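Local structure of sensor protein KdpD (Escherichia coli, 4Y2F) at residues Y6-S9 and K10-V14; Q27-A30 and S31-A35; I114-Q117 and Q118-L121; F124-L127 and V128-L132. The protein is a potassium-responsive sensor histidine kinase that probably autophosphorylates and hands the phosphoryl group to a response regulator, with a GAF domain of likely regulatory role. All coordinates share one frame; numbering follows the deposited sequence.

Contact 1. Residues Y6-S9 and K10-V14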
loop_
_atom_site.group_PDB
_atom_site.type_symbol
_atom_site.label_atom_id
_atom_site.label_comp_id
_atom_site.label_asym_id
_atom_site.label_seq_id
_atom_site.Cartn_x
_atom_site.Cartn_y
_atom_site.Cartn_z
ATOM N N TYR A 6 -7.946 -1.197 -4.643
ATOM C CA TYR A 6 -7.833 0.072 -5.351
ATOM C C TYR A 6 -8.889 1.066 -4.877
ATOM O O TYR A 6 -8.584 2.247 -4.670
ATOM C CB TYR A 6 -7.955 -0.180 -6.853
ATOM C CG TYR A 6 -8.059 1.068 -7.695
ATOM C CD1 TYR A 6 -6.923 1.713 -8.156
ATOM C CD2 TYR A 6 -9.299 1.589 -8.044
ATOM C CE1 TYR A 6 -7.012 2.852 -8.933
ATOM C CE2 TYR A 6 -9.399 2.727 -8.815
ATOM C CZ TYR A 6 -8.254 3.353 -9.258
ATOM O OH TYR A 6 -8.348 4.487 -10.033
ATOM N N GLU A 7 -10.136 0.613 -4.704
ATOM C CA GLU A 7 -11.185 1.531 -4.259
ATOM C C GLU A 7 -10.931 2.022 -2.841
ATOM O O GLU A 7 -11.165 3.200 -2.533
ATOM C CB GLU A 7 -12.572 0.897 -4.378
ATOM C CG GLU A 7 -13.098 0.825 -5.811
ATOM C CD GLU A 7 -13.265 2.191 -6.466
ATOM O OE1 GLU A 7 -13.781 3.121 -5.806
ATOM O OE2 GLU A 7 -12.873 2.331 -7.644
ATOM N N MET A 8 -10.447 1.142 -1.962
ATOM C CA MET A 8 -10.100 1.586 -0.620
ATOM C C MET A 8 -8.947 2.579 -0.657
ATOM O O MET A 8 -8.964 3.573 0.073
ATOM C CB MET A 8 -9.767 0.404 0.288
ATOM C CG MET A 8 -9.513 0.860 1.737
ATOM S SD MET A 8 -9.018 -0.427 2.894
ATOM C CE MET A 8 -7.405 -0.870 2.247
ATOM N N SER A 9 -7.964 2.356 -1.534
ATOM C CA SER A 9 -6.836 3.284 -1.622
ATOM C C SER A 9 -7.299 4.682 -2.020
ATOM O O SER A 9 -6.783 5.688 -1.511
ATOM C CB SER A 9 -5.769 2.756 -2.592
ATOM O OG SER A 9 -6.059 3.109 -3.936
ATOM N N LYS A 10 -8.281 4.775 -2.923
ATOM C CA LYS A 10 -8.827 6.081 -3.278
ATOM C C LYS A 10 -9.485 6.745 -2.079
ATOM O O LYS A 10 -9.319 7.954 -1.861
ATOM C CB LYS A 10 -9.837 5.944 -4.416
ATOM C CG LYS A 10 -9.214 5.673 -5.777
ATOM C CD LYS A 10 -10.258 5.198 -6.787
ATOM C CE LYS A 10 -11.218 6.295 -7.217
ATOM N NZ LYS A 10 -12.152 5.804 -8.275
ATOM N N ALA A 11 -10.220 5.966 -1.281
ATOM C CA ALA A 11 -10.898 6.523 -0.120
ATOM C C ALA A 11 -9.903 6.890 0.978
ATOM O O ALA A 11 -10.073 7.911 1.657
ATOM C CB ALA A 11 -11.938 5.531 0.390
ATOM N N LEU A 12 -8.855 6.078 1.157
ATOM C CA LEU A 12 -7.835 6.389 2.158
ATOM C C LEU A 12 -7.026 7.622 1.782
ATOM O O LEU A 12 -6.580 8.363 2.670
ATOM C CB LEU A 12 -6.890 5.202 2.340
ATOM C CG LEU A 12 -7.416 3.933 3.017
ATOM C CD1 LEU A 12 -6.390 2.818 2.885
ATOM C CD2 LEU A 12 -7.756 4.183 4.489
ATOM N N ALA A 13 -6.834 7.865 0.478
ATOM C CA ALA A 13 -5.983 8.964 0.035
ATOM C C ALA A 13 -6.542 10.314 0.454
ATOM O O ALA A 13 -5.775 11.271 0.640
ATOM C CB ALA A 13 -5.831 8.924 -1.483
ATOM N N VAL A 14 -7.864 10.420 0.604
ATOM C CA VAL A 14 -8.484 11.697 0.939
ATOM C C VAL A 14 -8.856 11.802 2.408
ATOM O O VAL A 14 -9.423 12.830 2.823
ATOM C CB VAL A 14 -9.693 12.007 0.041
ATOM C CG1 VAL A 14 -9.241 12.179 -1.403
ATOM C CG2 VAL A 14 -10.742 10.929 0.168
#
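CG of Tyr6 stands anti to the backbone N (chi1 171°), while in Lys10 chi1 (-74°) and an extended chi2 lay CG and CD against the phenol ring. CG of Lys10 lies over one face of the ring, offset toward its rim, and CD comes within 3.3 Å of Tyr6 CE2. A bend at chi3 (71°) carries NZ on toward Glu7, where it makes a long salt bridge, 3.6 Å from OE2. A long methylene chain ending in a charge suits this partly exposed flank. An alanine in place of Tyr6 takes away the ring, and the Lys10 chain would probably swing more freely and hold Glu7 less.

Ser9 is buried, and its hydroxyl is satisfied inside the helix: OG donates to Tyr6 O at 2.8 Å, from the same face of that carbonyl as Lys10 N, which bonds it at 3.1 Å. Elsewhere Met8 CG meets Leu12 CD1 at 3.9 Å, flexible apolar chains that pack on Phe28 and Ile21 of helix 18-33 respectively. Tyr6 and Ser9 join the dimer interface. With buried Met8 and Leu12 set against partly exposed Glu7 and Lys10, helix 4-13 is an amphipathic flanking helix of the GAF domain.

Contact 2. Residues Q27-A30 and S31-A35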
loop_
_atom_site.group_PDB
_atom_site.type_symbol
_atom_site.label_atom_id
_atom_site.label_comp_id
_atom_site.label_asym_id
_atom_site.label_seq_id
_atom_site.Cartn_x
_atom_site.Cartn_y
_atom_site.Cartn_z
ATOM N N GLN A 27 -15.325 0.170 6.883
ATOM C CA GLN A 27 -16.293 -0.018 5.805
ATOM C C GLN A 27 -15.787 -1.045 4.803
ATOM O O GLN A 27 -16.506 -1.983 4.429
ATOM C CB GLN A 27 -16.530 1.325 5.115
ATOM C CG GLN A 27 -17.440 1.286 3.888
ATOM C CD GLN A 27 -17.513 2.626 3.185
ATOM O OE1 GLN A 27 -18.069 3.587 3.717
ATOM N NE2 GLN A 27 -16.946 2.700 1.994
ATOM N N PHE A 28 -14.533 -0.901 4.380
ATOM C CA PHE A 28 -14.024 -1.759 3.320
ATOM C C PHE A 28 -13.666 -3.145 3.834
ATOM O O PHE A 28 -13.876 -4.147 3.141
ATOM C CB PHE A 28 -12.824 -1.100 2.634
ATOM C CG PHE A 28 -13.199 -0.107 1.575
ATOM C CD1 PHE A 28 -13.318 -0.509 0.250
ATOM C CD2 PHE A 28 -13.443 1.218 1.893
ATOM C CE1 PHE A 28 -13.673 0.397 -0.732
ATOM C CE2 PHE A 28 -13.797 2.135 0.911
ATOM C CZ PHE A 28 -13.907 1.718 -0.409
ATOM N N ILE A 29 -13.111 -3.240 5.043
ATOM C CA ILE A 29 -12.813 -4.569 5.566
ATOM C C ILE A 29 -14.108 -5.342 5.812
ATOM O O ILE A 29 -14.202 -6.537 5.504
ATOM C CB ILE A 29 -11.890 -4.481 6.799
ATOM C CG1 ILE A 29 -10.504 -3.978 6.372
ATOM C CG2 ILE A 29 -11.789 -5.823 7.500
ATOM C CD1 ILE A 29 -9.623 -3.477 7.498
ATOM N N ALA A 30 -15.145 -4.662 6.317
ATOM C CA ALA A 30 -16.449 -5.296 6.517
ATOM C C ALA A 30 -17.019 -5.837 5.222
ATOM O O ALA A 30 -17.500 -6.974 5.173
ATOM C CB ALA A 30 -17.453 -4.302 7.090
ATOM N N SER A 31 -16.981 -5.033 4.163
ATOM C CA SER A 31 -17.564 -5.436 2.894
ATOM C C SER A 31 -16.725 -6.517 2.213
ATOM O O SER A 31 -17.258 -7.544 1.777
ATOM C CB SER A 31 -17.724 -4.203 1.999
ATOM O OG SER A 31 -17.943 -4.566 0.655
ATOM N N THR A 32 -15.408 -6.304 2.112
ATOM C CA THR A 32 -14.561 -7.221 1.357
ATOM C C THR A 32 -14.436 -8.570 2.052
ATOM O O THR A 32 -14.375 -9.610 1.388
ATOM C CB THR A 32 -13.172 -6.603 1.189
ATOM O OG1 THR A 32 -13.304 -5.363 0.478
ATOM C CG2 THR A 32 -12.220 -7.538 0.451
ATOM N N PHE A 33 -14.353 -8.575 3.389
ATOM C CA PHE A 33 -14.058 -9.797 4.129
ATOM C C PHE A 33 -15.255 -10.316 4.899
ATOM O O PHE A 33 -15.106 -11.246 5.699
ATOM C CB PHE A 33 -12.840 -9.586 5.032
ATOM C CG PHE A 33 -11.595 -9.278 4.260
ATOM C CD1 PHE A 33 -10.878 -10.309 3.670
ATOM C CD2 PHE A 33 -11.191 -7.961 4.057
ATOM C CE1 PHE A 33 -9.754 -10.046 2.924
ATOM C CE2 PHE A 33 -10.068 -7.693 3.306
ATOM C CZ PHE A 33 -9.348 -8.740 2.737
ATOM N N HIS A 34 -16.436 -9.747 4.669
ATOM C CA HIS A 34 -17.676 -10.230 5.286
ATOM C C HIS A 34 -17.519 -10.355 6.794
ATOM O O HIS A 34 -17.707 -11.432 7.384
ATOM C CB HIS A 34 -18.086 -11.564 4.673
ATOM C CG HIS A 34 -18.235 -11.508 3.188
ATOM N ND1 HIS A 34 -19.293 -10.879 2.576
ATOM C CD2 HIS A 34 -17.442 -11.977 2.197
ATOM C CE1 HIS A 34 -19.154 -10.976 1.260
ATOM N NE2 HIS A 34 -18.036 -11.636 1.010
ATOM N N ALA A 35 -17.171 -9.233 7.416
ATOM C CA ALA A 35 -16.725 -9.255 8.805
ATOM C C ALA A 35 -17.097 -7.954 9.481
ATOM O O ALA A 35 -17.306 -6.932 8.827
ATOM C CB ALA A 35 -15.205 -9.423 8.883
#
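Ser31, Thr32 and Phe33 bond back through their N-H groups to the carbonyls of Gln27, Phe28 and Ile29, until His34 turns to positive phi (52°) and Ala35 N reaches back to Ala30 O at 3.2 Å. This 6→1 bond, in the carbonyl plane on a lone pair, and the left-handed His34 make a Schellman-like turn at the C-terminal end of helix 18-33, from which the chain passes straight into strand 35-42 of the GAF sheet.

Thr32 and Phe33 carry most of the side-chain contact. OG1 of Thr32 lies beside the backbone N (chi1 -60°), 3.0 Å from Phe28 O, but its proton also has Asp4 within reach, and the bond to Asp4 OD2 is the stronger link, tying this helix to the start of helix 4-13. The same rotamer sends the methyl CG2 over one face of the Phe33 ring, 3.6 Å above its plane; a residue with one polar and one apolar branch suits such a boundary. Ile29 O lies at the ring's edge, in its plane, and Ile29 CG2 touches CD2 of Phe33 at 4.1 Å. Beyond them the phenylalanine meets Phe124 edge-to-face and packs on Leu120 and Leu121, which suits a large flat apolar side chain. Where the chain doubles back, the small Ala30 allows a close approach: its CA makes a CA-H...O contact with Ala35 O at 3.0 Å.

Contact 3. Residues I114-Q117 and Q118-L121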
loop_
_atom_site.group_PDB
_atom_site.type_symbol
_atom_site.label_atom_id
_atom_site.label_comp_id
_atom_site.label_asym_id
_atom_site.label_seq_id
_atom_site.Cartn_x
_atom_site.Cartn_y
_atom_site.Cartn_z
ATOM N N ILE A 114 -9.110 -18.798 5.017
ATOM C CA ILE A 114 -8.558 -19.313 3.754
ATOM C C ILE A 114 -7.259 -18.567 3.462
ATOM O O ILE A 114 -7.235 -17.318 3.522
ATOM C CB ILE A 114 -9.565 -19.093 2.611
ATOM C CG1 ILE A 114 -10.792 -19.997 2.792
ATOM C CG2 ILE A 114 -8.880 -19.311 1.243
ATOM C CD1 ILE A 114 -11.899 -19.724 1.797
ATOM N N PRO A 115 -6.155 -19.250 3.188
ATOM C CA PRO A 115 -4.872 -18.534 3.036
ATOM C C PRO A 115 -4.885 -17.408 2.014
ATOM O O PRO A 115 -4.357 -16.325 2.306
ATOM C CB PRO A 115 -3.870 -19.657 2.723
ATOM C CG PRO A 115 -4.446 -20.849 3.510
ATOM C CD PRO A 115 -5.951 -20.713 3.314
ATOM N N GLU A 116 -5.532 -17.594 0.863
ATOM C CA GLU A 116 -5.634 -16.511 -0.101
ATOM C C GLU A 116 -6.320 -15.281 0.499
ATOM O O GLU A 116 -5.904 -14.144 0.239
ATOM C CB GLU A 116 -6.365 -16.999 -1.347
ATOM C CG GLU A 116 -6.585 -15.883 -2.373
ATOM C CD GLU A 116 -7.062 -16.377 -3.720
ATOM O OE1 GLU A 116 -7.615 -17.495 -3.793
ATOM O OE2 GLU A 116 -6.874 -15.640 -4.711
ATOM N N GLN A 117 -7.363 -15.481 1.307
ATOM C CA GLN A 117 -8.009 -14.341 1.958
ATOM C C GLN A 117 -7.085 -13.676 2.964
ATOM O O GLN A 117 -7.035 -12.441 3.049
ATOM C CB GLN A 117 -9.305 -14.772 2.647
ATOM C CG GLN A 117 -10.371 -15.221 1.691
ATOM C CD GLN A 117 -10.753 -14.132 0.723
ATOM O OE1 GLN A 117 -10.913 -12.975 1.109
ATOM N NE2 GLN A 117 -10.880 -14.487 -0.548
ATOM N N GLN A 118 -6.378 -14.478 3.756
ATOM C CA GLN A 118 -5.387 -13.920 4.683
ATOM C C GLN A 118 -4.345 -13.075 3.967
ATOM O O GLN A 118 -3.944 -12.021 4.473
ATOM C CB GLN A 118 -4.703 -15.051 5.456
ATOM C CG GLN A 118 -5.654 -15.709 6.468
ATOM C CD GLN A 118 -5.991 -14.760 7.585
ATOM O OE1 GLN A 118 -5.098 -14.411 8.373
ATOM N NE2 GLN A 118 -7.232 -14.319 7.659
ATOM N N ARG A 119 -3.878 -13.516 2.793
ATOM C CA ARG A 119 -2.882 -12.731 2.076
ATOM C C ARG A 119 -3.481 -11.418 1.587
ATOM O O ARG A 119 -2.825 -10.369 1.662
ATOM C CB ARG A 119 -2.303 -13.548 0.918
ATOM C CG ARG A 119 -1.479 -14.746 1.398
ATOM C CD ARG A 119 -0.714 -15.447 0.275
ATOM N NE ARG A 119 -1.574 -16.034 -0.753
ATOM C CZ ARG A 119 -2.032 -17.286 -0.738
ATOM N NH1 ARG A 119 -1.753 -18.100 0.275
ATOM N NH2 ARG A 119 -2.799 -17.720 -1.726
ATOM N N LEU A 120 -4.741 -11.443 1.143
ATOM C CA LEU A 120 -5.406 -10.210 0.727
ATOM C C LEU A 120 -5.588 -9.274 1.910
ATOM O O LEU A 120 -5.337 -8.060 1.808
ATOM C CB LEU A 120 -6.750 -10.520 0.063
ATOM C CG LEU A 120 -7.479 -9.256 -0.384
ATOM C CD1 LEU A 120 -6.683 -8.518 -1.472
ATOM C CD2 LEU A 120 -8.861 -9.619 -0.896
ATOM N N LEU A 121 -6.002 -9.822 3.059
ATOM C CA LEU A 121 -6.206 -8.992 4.236
ATOM C C LEU A 121 -4.903 -8.352 4.683
ATOM O O LEU A 121 -4.900 -7.199 5.129
ATOM C CB LEU A 121 -6.818 -9.836 5.348
ATOM C CG LEU A 121 -7.109 -9.117 6.674
ATOM C CD1 LEU A 121 -8.016 -7.919 6.486
ATOM C CD2 LEU A 121 -7.748 -10.128 7.644
#
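The first turns of helix 115-142 begin at Ile114, which holds the N-cap position and whose carbonyl accepts the N-H of Gln118 at 3.0 Å. Its side chain has no polar atom with which to cap the helix. Pro115 follows, well suited to a first helical turn because the N-H it lacks is not needed there; its own carbonyl receives Arg119 N at 2.9 Å. Glu116 places a negative charge near the helix start, whose partial positive charge would probably favour it.

Arg119 folds back over these two residues. A bend at chi3 (-63°) lays one face of its guanidinium over the backbone, with Glu116 CA 3.5 Å above the plane, while NH1 rests 3.6 Å from Pro115 CB and NH2 3.7 Å from Glu116 CB. The charge of Glu116 is near but not in contact, OE1 standing 5.2 Å from Arg119 NH2.

In the GAF fold this long C-terminal helix lies along the antiparallel sheet, and Gln118 joins the two. Bent at chi2 (-68°), with CG 3.7 Å from Ile114 O, it sends its amide to two partners: NE2 bonds Leu112 O of the preceding short helix, and OE1 accepts from Gln88 NE2 of strand 88-94. The Leu121 side chain packs on Gln88 and Leu90 of that strand and, like Leu120, on Phe33.

Contact 4. Residues F124-L127 and V128-L132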
loop_
_atom_site.group_PDB
_atom_site.type_symbol
_atom_site.label_atom_id
_atom_site.label_comp_id
_atom_site.label_asym_id
_atom_site.label_seq_id
_atom_site.Cartn_x
_atom_site.Cartn_y
_atom_site.Cartn_z
ATOM N N PHE A 124 -4.460 -5.300 2.677
ATOM C CA PHE A 124 -5.332 -4.245 3.187
ATOM C C PHE A 124 -4.714 -3.558 4.404
ATOM O O PHE A 124 -4.672 -2.321 4.472
ATOM C CB PHE A 124 -6.715 -4.813 3.524
ATOM C CG PHE A 124 -7.669 -4.824 2.367
ATOM C CD1 PHE A 124 -7.460 -5.661 1.282
ATOM C CD2 PHE A 124 -8.786 -4.000 2.365
ATOM C CE1 PHE A 124 -8.344 -5.666 0.209
ATOM C CE2 PHE A 124 -9.674 -4.005 1.304
ATOM C CZ PHE A 124 -9.447 -4.826 0.220
ATOM N N THR A 125 -4.224 -4.332 5.380
ATOM C CA THR A 125 -3.671 -3.704 6.578
ATOM C C THR A 125 -2.428 -2.881 6.264
ATOM O O THR A 125 -2.159 -1.885 6.944
ATOM C CB THR A 125 -3.370 -4.731 7.673
ATOM O OG1 THR A 125 -2.325 -5.620 7.256
ATOM C CG2 THR A 125 -4.619 -5.532 8.037
ATOM N N LEU A 126 -1.675 -3.261 5.229
ATOM C CA LEU A 126 -0.515 -2.470 4.840
ATOM C C LEU A 126 -0.942 -1.111 4.293
ATOM O O LEU A 126 -0.334 -0.084 4.622
ATOM C CB LEU A 126 0.293 -3.240 3.802
ATOM C CG LEU A 126 1.510 -2.567 3.190
ATOM C CD1 LEU A 126 2.462 -2.088 4.287
ATOM C CD2 LEU A 126 2.191 -3.571 2.299
ATOM N N LEU A 127 -2.000 -1.080 3.484
ATOM C CA LEU A 127 -2.481 0.197 2.958
ATOM C C LEU A 127 -3.055 1.068 4.070
ATOM O O LEU A 127 -2.807 2.283 4.108
ATOM C CB LEU A 127 -3.527 -0.054 1.875
ATOM C CG LEU A 127 -3.060 -0.646 0.556
ATOM C CD1 LEU A 127 -4.184 -0.424 -0.407
ATOM C CD2 LEU A 127 -1.813 0.042 0.042
ATOM N N VAL A 128 -3.794 0.470 5.012
ATOM C CA VAL A 128 -4.293 1.230 6.151
ATOM C C VAL A 128 -3.137 1.800 6.967
ATOM O O VAL A 128 -3.153 2.970 7.370
ATOM C CB VAL A 128 -5.229 0.359 7.007
ATOM C CG1 VAL A 128 -5.599 1.102 8.281
ATOM C CG2 VAL A 128 -6.468 -0.017 6.198
ATOM N N ALA A 129 -2.115 0.979 7.216
ATOM C CA ALA A 129 -0.971 1.429 7.997
ATOM C C ALA A 129 -0.268 2.600 7.326
ATOM O O ALA A 129 0.138 3.548 8.000
ATOM C CB ALA A 129 0.007 0.274 8.210
ATOM N N ASN A 130 -0.118 2.549 5.995
ATOM C CA ASN A 130 0.510 3.648 5.266
ATOM C C ASN A 130 -0.279 4.938 5.436
ATOM O O ASN A 130 0.307 6.021 5.551
ATOM C CB ASN A 130 0.589 3.306 3.776
ATOM C CG ASN A 130 1.692 2.330 3.445
ATOM O OD1 ASN A 130 2.540 2.024 4.279
ATOM N ND2 ASN A 130 1.702 1.855 2.205
ATOM N N ALA A 131 -1.611 4.847 5.443
ATOM C CA ALA A 131 -2.434 6.042 5.621
ATOM C C ALA A 131 -2.271 6.619 7.023
ATOM O O ALA A 131 -2.099 7.833 7.191
ATOM C CB ALA A 131 -3.897 5.718 5.312
ATOM N N LEU A 132 -2.311 5.756 8.040
ATOM C CA LEU A 132 -2.071 6.188 9.413
ATOM C C LEU A 132 -0.679 6.787 9.573
ATOM O O LEU A 132 -0.513 7.806 10.249
ATOM C CB LEU A 132 -2.233 4.994 10.349
ATOM C CG LEU A 132 -3.662 4.490 10.483
ATOM C CD1 LEU A 132 -3.693 3.242 11.386
ATOM C CD2 LEU A 132 -4.537 5.596 11.062
#
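Leu126 and Asn130, one turn apart on the same face of the helix, cross at an angle, the end of Leu126 coming near the Asn130 side chain. Leu126 holds CG anti to the backbone N (chi1 176°), which lets its CD1 branch reach the amide end of Asn130. The asparagine instead sets CG beside its backbone N (chi1 -77°), so that CG hangs 3.4 Å from Leu126 O, the same carbonyl that accepts the Asn130 N-H at 3.0 Å. Both side chains face the second subunit, where Asn130 packs on its own counterpart and Leu126 on Leu127 of that subunit. Cutting Asn130 back to an alanine is likely to leave a gap opposite Asn130 of the second subunit and the end of Leu126 without its neighbour.

The other flank uses smaller groups. Val128 places CG2 beside its backbone N, 3.4 Å from Phe124 O, and thereby points CG1 the other way along the helix; such branching fills space with little freedom to turn. Ala129 brings only CB, 3.3 Å from Thr125 O, and its shortness suits close approach to a strand. Thr125 turns OG1 back along the helix to Glu122 O, so its buried hydroxyl is satisfied without leaving the helix, and its carbonyl takes Ala129 N at 2.9 Å.

All the touching residues are buried, as befits the middle of helix 115-142. Thr125, Val128 and Ala129 pack on Leu92 of strand 88-94; Val128 and Ala131 also meet Ser25 and Ile21 of helix 18-33, while Phe124 and Leu127 meet Leu5 of helix 4-13.

The four contacts sample three helices on one side of the GAF sheet. Contact 4 is wholly buried, and its chemistry is mostly apolar, with Thr125 and Asn130 as its polar side chains; contact 3, on the same helix 115-142, lies at the surface end, where charged and amide groups dominate. Contacts 1 and 2 are partly buried and touch through Phe28, whose ring packs against Met8 and Ala11. Met8 also reaches Phe124 and Leu127, which brings contacts 1 and 4 together, and both of these contribute to the dimer interface, whereas contacts 2 and 3 do not touch the second subunit. Phe33 of contact 2 spans contacts 3 and 4 on the long helix.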